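Beta-lactamase/D-alanine Carboxypeptidase (Yersinia pestis, PDB 3RJU) probably hydrolyses beta-lactams or D-alanyl peptides as a serine hydrolase of the beta-lactamase and penicillin-binding protein family. Local coordinates at residues Y90-Y100 against W141-P152. Sequence-based numbering, arbitrary orientation.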
loop_
_atom_site.group_PDB
_atom_site.type_symbol
_atom_site.label_atom_id
_atom_site.label_comp_id
_atom_site.label_asym_id
_atom_site.label_seq_id
_atom_site.Cartn_x
_atom_site.Cartn_y
_atom_site.Cartn_z
ATOM N N TYR A 90 21.807 -7.660 -4.934
ATOM C CA TYR A 90 21.405 -6.553 -5.798
ATOM C C TYR A 90 22.004 -5.228 -5.349
ATOM O O TYR A 90 21.489 -4.159 -5.682
ATOM C CB TYR A 90 19.870 -6.488 -5.891
ATOM C CG TYR A 90 19.330 -7.803 -6.371
ATOM C CD1 TYR A 90 19.551 -8.213 -7.676
ATOM C CD2 TYR A 90 18.650 -8.664 -5.512
ATOM C CE1 TYR A 90 19.103 -9.432 -8.125
ATOM C CE2 TYR A 90 18.178 -9.900 -5.959
ATOM C CZ TYR A 90 18.418 -10.274 -7.265
ATOM O OH TYR A 90 17.990 -11.481 -7.747
ATOM N N ALA A 91 23.108 -5.309 -4.617
ATOM C CA ALA A 91 23.799 -4.120 -4.130
ATOM C C ALA A 91 24.679 -3.559 -5.232
ATOM O O ALA A 91 25.215 -4.313 -6.036
ATOM C CB ALA A 91 24.646 -4.455 -2.907
ATOM N N PRO A 92 24.834 -2.229 -5.270
ATOM C CA PRO A 92 25.733 -1.636 -6.265
ATOM C C PRO A 92 27.117 -2.255 -6.156
ATOM O O PRO A 92 27.472 -2.797 -5.112
ATOM C CB PRO A 92 25.796 -0.164 -5.859
ATOM C CG PRO A 92 24.572 0.077 -5.041
ATOM C CD PRO A 92 24.228 -1.225 -4.379
ATOM N N LYS A 93 27.887 -2.172 -7.235
ATOM C CA LYS A 93 29.246 -2.689 -7.253
ATOM C C LYS A 93 30.035 -2.261 -6.015
ATOM O O LYS A 93 30.180 -1.070 -5.737
ATOM C CB LYS A 93 29.967 -2.209 -8.517
ATOM C CG LYS A 93 29.817 -0.709 -8.775
ATOM C CD LYS A 93 31.161 -0.023 -9.030
ATOM C CE LYS A 93 31.304 0.413 -10.486
ATOM N NZ LYS A 93 32.269 1.543 -10.640
ATOM N N GLY A 94 30.528 -3.246 -5.270
ATOM C CA GLY A 94 31.454 -2.993 -4.180
ATOM C C GLY A 94 30.906 -2.396 -2.895
ATOM O O GLY A 94 31.677 -2.119 -1.973
ATOM N N VAL A 95 29.595 -2.188 -2.811
ATOM C CA VAL A 95 29.031 -1.661 -1.571
ATOM C C VAL A 95 28.510 -2.770 -0.660
ATOM O O VAL A 95 27.845 -3.705 -1.101
ATOM C CB VAL A 95 27.961 -0.558 -1.805
ATOM C CG1 VAL A 95 27.831 -0.248 -3.280
ATOM C CG2 VAL A 95 26.623 -0.945 -1.192
ATOM N N ASN A 96 28.847 -2.648 0.615
ATOM C CA ASN A 96 28.508 -3.630 1.628
ATOM C C ASN A 96 27.048 -3.520 2.041
ATOM O O ASN A 96 26.514 -2.416 2.170
ATOM C CB ASN A 96 29.418 -3.425 2.846
ATOM C CG ASN A 96 29.008 -4.270 4.035
ATOM O OD1 ASN A 96 29.124 -5.501 4.009
ATOM N ND2 ASN A 96 28.538 -3.614 5.096
ATOM N N VAL A 97 26.390 -4.662 2.205
ATOM C CA VAL A 97 25.082 -4.687 2.840
ATOM C C VAL A 97 25.256 -5.419 4.156
ATOM O O VAL A 97 25.617 -6.597 4.177
ATOM C CB VAL A 97 24.021 -5.401 1.994
ATOM C CG1 VAL A 97 22.721 -5.527 2.790
ATOM C CG2 VAL A 97 23.795 -4.645 0.688
ATOM N N PRO A 98 25.025 -4.719 5.267
ATOM C CA PRO A 98 25.253 -5.361 6.562
ATOM C C PRO A 98 24.244 -6.471 6.849
ATOM O O PRO A 98 23.107 -6.464 6.369
ATOM C CB PRO A 98 25.071 -4.209 7.546
ATOM C CG PRO A 98 24.066 -3.327 6.867
ATOM C CD PRO A 98 24.468 -3.365 5.414
ATOM N N SER A 99 24.670 -7.412 7.680
ATOM C CA SER A 99 23.843 -8.536 8.070
ATOM C C SER A 99 24.042 -8.797 9.544
ATOM O O SER A 99 25.116 -8.526 10.096
ATOM C CB SER A 99 24.260 -9.786 7.307
ATOM O OG SER A 99 25.630 -10.063 7.531
ATOM N N TYR A 100 23.018 -9.359 10.173
ATOM C CA TYR A 100 23.099 -9.681 11.573
ATOM C C TYR A 100 24.268 -10.637 11.826
ATOM O O TYR A 100 25.053 -10.434 12.755
ATOM C CB TYR A 100 21.793 -10.314 12.051
ATOM C CG TYR A 100 21.966 -10.845 13.436
ATOM C CD1 TYR A 100 22.072 -9.975 14.525
ATOM C CD2 TYR A 100 22.062 -12.207 13.662
ATOM C CE1 TYR A 100 22.256 -10.454 15.807
ATOM C CE2 TYR A 100 22.244 -12.697 14.922
ATOM C CZ TYR A 100 22.349 -11.823 15.996
ATOM O OH TYR A 100 22.536 -12.321 17.254
ATOM N N TRP A 141 21.680 3.942 -0.008
ATOM C CA TRP A 141 22.803 3.032 -0.162
ATOM C C TRP A 141 24.076 3.561 0.489
ATOM O O TRP A 141 24.879 2.779 0.984
ATOM C CB TRP A 141 22.980 2.616 -1.627
ATOM C CG TRP A 141 21.860 1.721 -1.997
ATOM C CD1 TRP A 141 20.619 2.096 -2.451
ATOM C CD2 TRP A 141 21.826 0.289 -1.873
ATOM N NE1 TRP A 141 19.830 0.985 -2.632
ATOM C CE2 TRP A 141 20.541 -0.133 -2.281
ATOM C CE3 TRP A 141 22.752 -0.672 -1.448
ATOM C CZ2 TRP A 141 20.167 -1.482 -2.310
ATOM C CZ3 TRP A 141 22.380 -2.013 -1.473
ATOM C CH2 TRP A 141 21.094 -2.402 -1.884
ATOM N N GLN A 142 24.226 4.884 0.536
ATOM C CA GLN A 142 25.324 5.497 1.268
ATOM C C GLN A 142 25.194 5.203 2.772
ATOM O O GLN A 142 26.177 4.882 3.435
ATOM C CB GLN A 142 25.383 7.002 0.985
ATOM C CG GLN A 142 26.566 7.716 1.605
ATOM C CD GLN A 142 27.907 7.151 1.146
ATOM O OE1 GLN A 142 28.078 6.768 -0.019
ATOM N NE2 GLN A 142 28.866 7.085 2.074
ATOM N N TRP A 143 23.974 5.278 3.298
ATOM C CA TRP A 143 23.719 4.946 4.697
ATOM C C TRP A 143 23.884 3.453 4.958
ATOM O O TRP A 143 24.483 3.054 5.944
ATOM C CB TRP A 143 22.302 5.375 5.113
ATOM C CG TRP A 143 21.942 4.934 6.505
ATOM C CD1 TRP A 143 22.208 5.607 7.675
ATOM C CD2 TRP A 143 21.264 3.723 6.884
ATOM N NE1 TRP A 143 21.733 4.884 8.756
ATOM C CE2 TRP A 143 21.150 3.730 8.298
ATOM C CE3 TRP A 143 20.738 2.638 6.168
ATOM C CZ2 TRP A 143 20.546 2.691 9.006
ATOM C CZ3 TRP A 143 20.132 1.598 6.882
ATOM C CH2 TRP A 143 20.034 1.642 8.285
ATOM N N LEU A 144 23.343 2.625 4.074
ATOM C CA LEU A 144 23.285 1.188 4.331
ATOM C C LEU A 144 24.697 0.601 4.461
ATOM O O LEU A 144 24.966 -0.269 5.300
ATOM C CB LEU A 144 22.483 0.492 3.219
ATOM C CG LEU A 144 22.188 -0.994 3.396
ATOM C CD1 LEU A 144 21.343 -1.252 4.644
ATOM C CD2 LEU A 144 21.509 -1.531 2.152
ATOM N N LYS A 145 25.618 1.110 3.658
ATOM C CA LYS A 145 26.924 0.484 3.583
ATOM C C LYS A 145 27.713 0.623 4.887
ATOM O O LYS A 145 28.623 -0.156 5.148
ATOM C CB LYS A 145 27.710 1.011 2.385
ATOM C CG LYS A 145 28.206 2.424 2.526
ATOM C CD LYS A 145 28.915 2.831 1.253
ATOM C CE LYS A 145 29.524 4.206 1.377
ATOM N NZ LYS A 145 30.162 4.619 0.090
ATOM N N LEU A 146 27.334 1.592 5.715
ATOM C CA LEU A 146 27.980 1.796 7.005
ATOM C C LEU A 146 27.091 1.388 8.176
ATOM O O LEU A 146 27.500 1.504 9.332
ATOM C CB LEU A 146 28.375 3.265 7.170
ATOM C CG LEU A 146 29.424 3.809 6.206
ATOM C CD1 LEU A 146 29.541 5.314 6.371
ATOM C CD2 LEU A 146 30.756 3.125 6.448
ATOM N N ALA A 147 25.880 0.920 7.876
ATOM C CA ALA A 147 24.885 0.622 8.901
ATOM C C ALA A 147 25.179 -0.689 9.611
ATOM O O ALA A 147 25.886 -1.546 9.088
ATOM C CB ALA A 147 23.471 0.574 8.272
ATOM N N LYS A 148 24.636 -0.836 10.812
ATOM C CA LYS A 148 24.745 -2.077 11.560
ATOM C C LYS A 148 23.363 -2.676 11.737
ATOM O O LYS A 148 22.397 -1.973 12.027
ATOM C CB LYS A 148 25.403 -1.838 12.921
ATOM C CG LYS A 148 26.873 -1.472 12.805
ATOM C CD LYS A 148 27.423 -0.924 14.106
ATOM C CE LYS A 148 28.890 -0.531 13.969
ATOM N NZ LYS A 148 29.767 -1.728 13.780
ATOM N N VAL A 149 23.272 -3.981 11.538
ATOM C CA VAL A 149 22.017 -4.681 11.720
ATOM C C VAL A 149 22.179 -5.564 12.945
ATOM O O VAL A 149 22.983 -6.502 12.944
ATOM C CB VAL A 149 21.666 -5.533 10.471
ATOM C CG1 VAL A 149 20.414 -6.354 10.715
ATOM C CG2 VAL A 149 21.495 -4.628 9.238
ATOM N N THR A 150 21.419 -5.273 13.992
ATOM C CA THR A 150 21.637 -5.937 15.266
ATOM C C THR A 150 20.550 -6.916 15.709
ATOM O O THR A 150 20.631 -7.482 16.799
ATOM C CB THR A 150 21.878 -4.915 16.393
ATOM O OG1 THR A 150 20.717 -4.086 16.542
ATOM C CG2 THR A 150 23.096 -4.044 16.074
ATOM N N VAL A 151 19.543 -7.135 14.875
ATOM C CA VAL A 151 18.562 -8.174 15.157
ATOM C C VAL A 151 18.552 -9.163 13.992
ATOM O O VAL A 151 18.667 -8.772 12.825
ATOM C CB VAL A 151 17.156 -7.597 15.358
ATOM C CG1 VAL A 151 16.709 -6.913 14.117
ATOM C CG2 VAL A 151 16.168 -8.689 15.729
ATOM N N PRO A 152 18.427 -10.455 14.293
ATOM C CA PRO A 152 18.388 -11.390 13.162
ATOM C C PRO A 152 17.109 -11.234 12.341
ATOM O O PRO A 152 16.082 -10.820 12.870
ATOM C CB PRO A 152 18.414 -12.765 13.824
ATOM C CG PRO A 152 18.070 -12.543 15.254
ATOM C CD PRO A 152 18.364 -11.124 15.602
HETATM O O HOH W 1 25.591 -5.579 11.030
HETATM O O HOH W 2 25.332 -7.665 14.074
#
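W141 and P92 meet where helix 137-144 faces the 90-100 loop, a worked example of an irregular loop joined to a helix and the loop that follows it by apolar packing. From CB, the W141 side chain leaves with CG beside the backbone N (chi1 -71°), which carries the indole toward the loop. CD2 and CE3 lie beneath P92, whose CD stands 3.7 Å from the six-membered ring centroid in a CH-pi contact; L144 CD2 covers the opposite face. CE3 also meets V95 CG2 at the ring edge. CZ3 touches A91 CB at 3.6 Å and has V97 CG2 near the ring plane, while CH2 ends against A91 CA. On the pyrrole side, NE1 is hydrogen-bonded to D169 OD2 of helix 162-175, which, with the packing on both faces, probably holds the indole's rotation. P98 packs its CG on V149 CG2 (3.7 Å) and also reaches L144 and A147; P152 CD sits almost centrally over the Y100 ring, 3.9 Å from its centroid. Polar links are sparse: N96 ND2 makes a weak, nearly straight bond to K145 O at 3.5 Å, and two waters bridge the backbones, S99 O to V149 N and Y100 O to V149 O. N96 O is buried with no hydrogen-bond partner, receiving a CA-H...O contact from K145. Cohesion therefore rests largely on apolar packing, with P92 and P152 over aromatic faces and P98 among aliphatic groups.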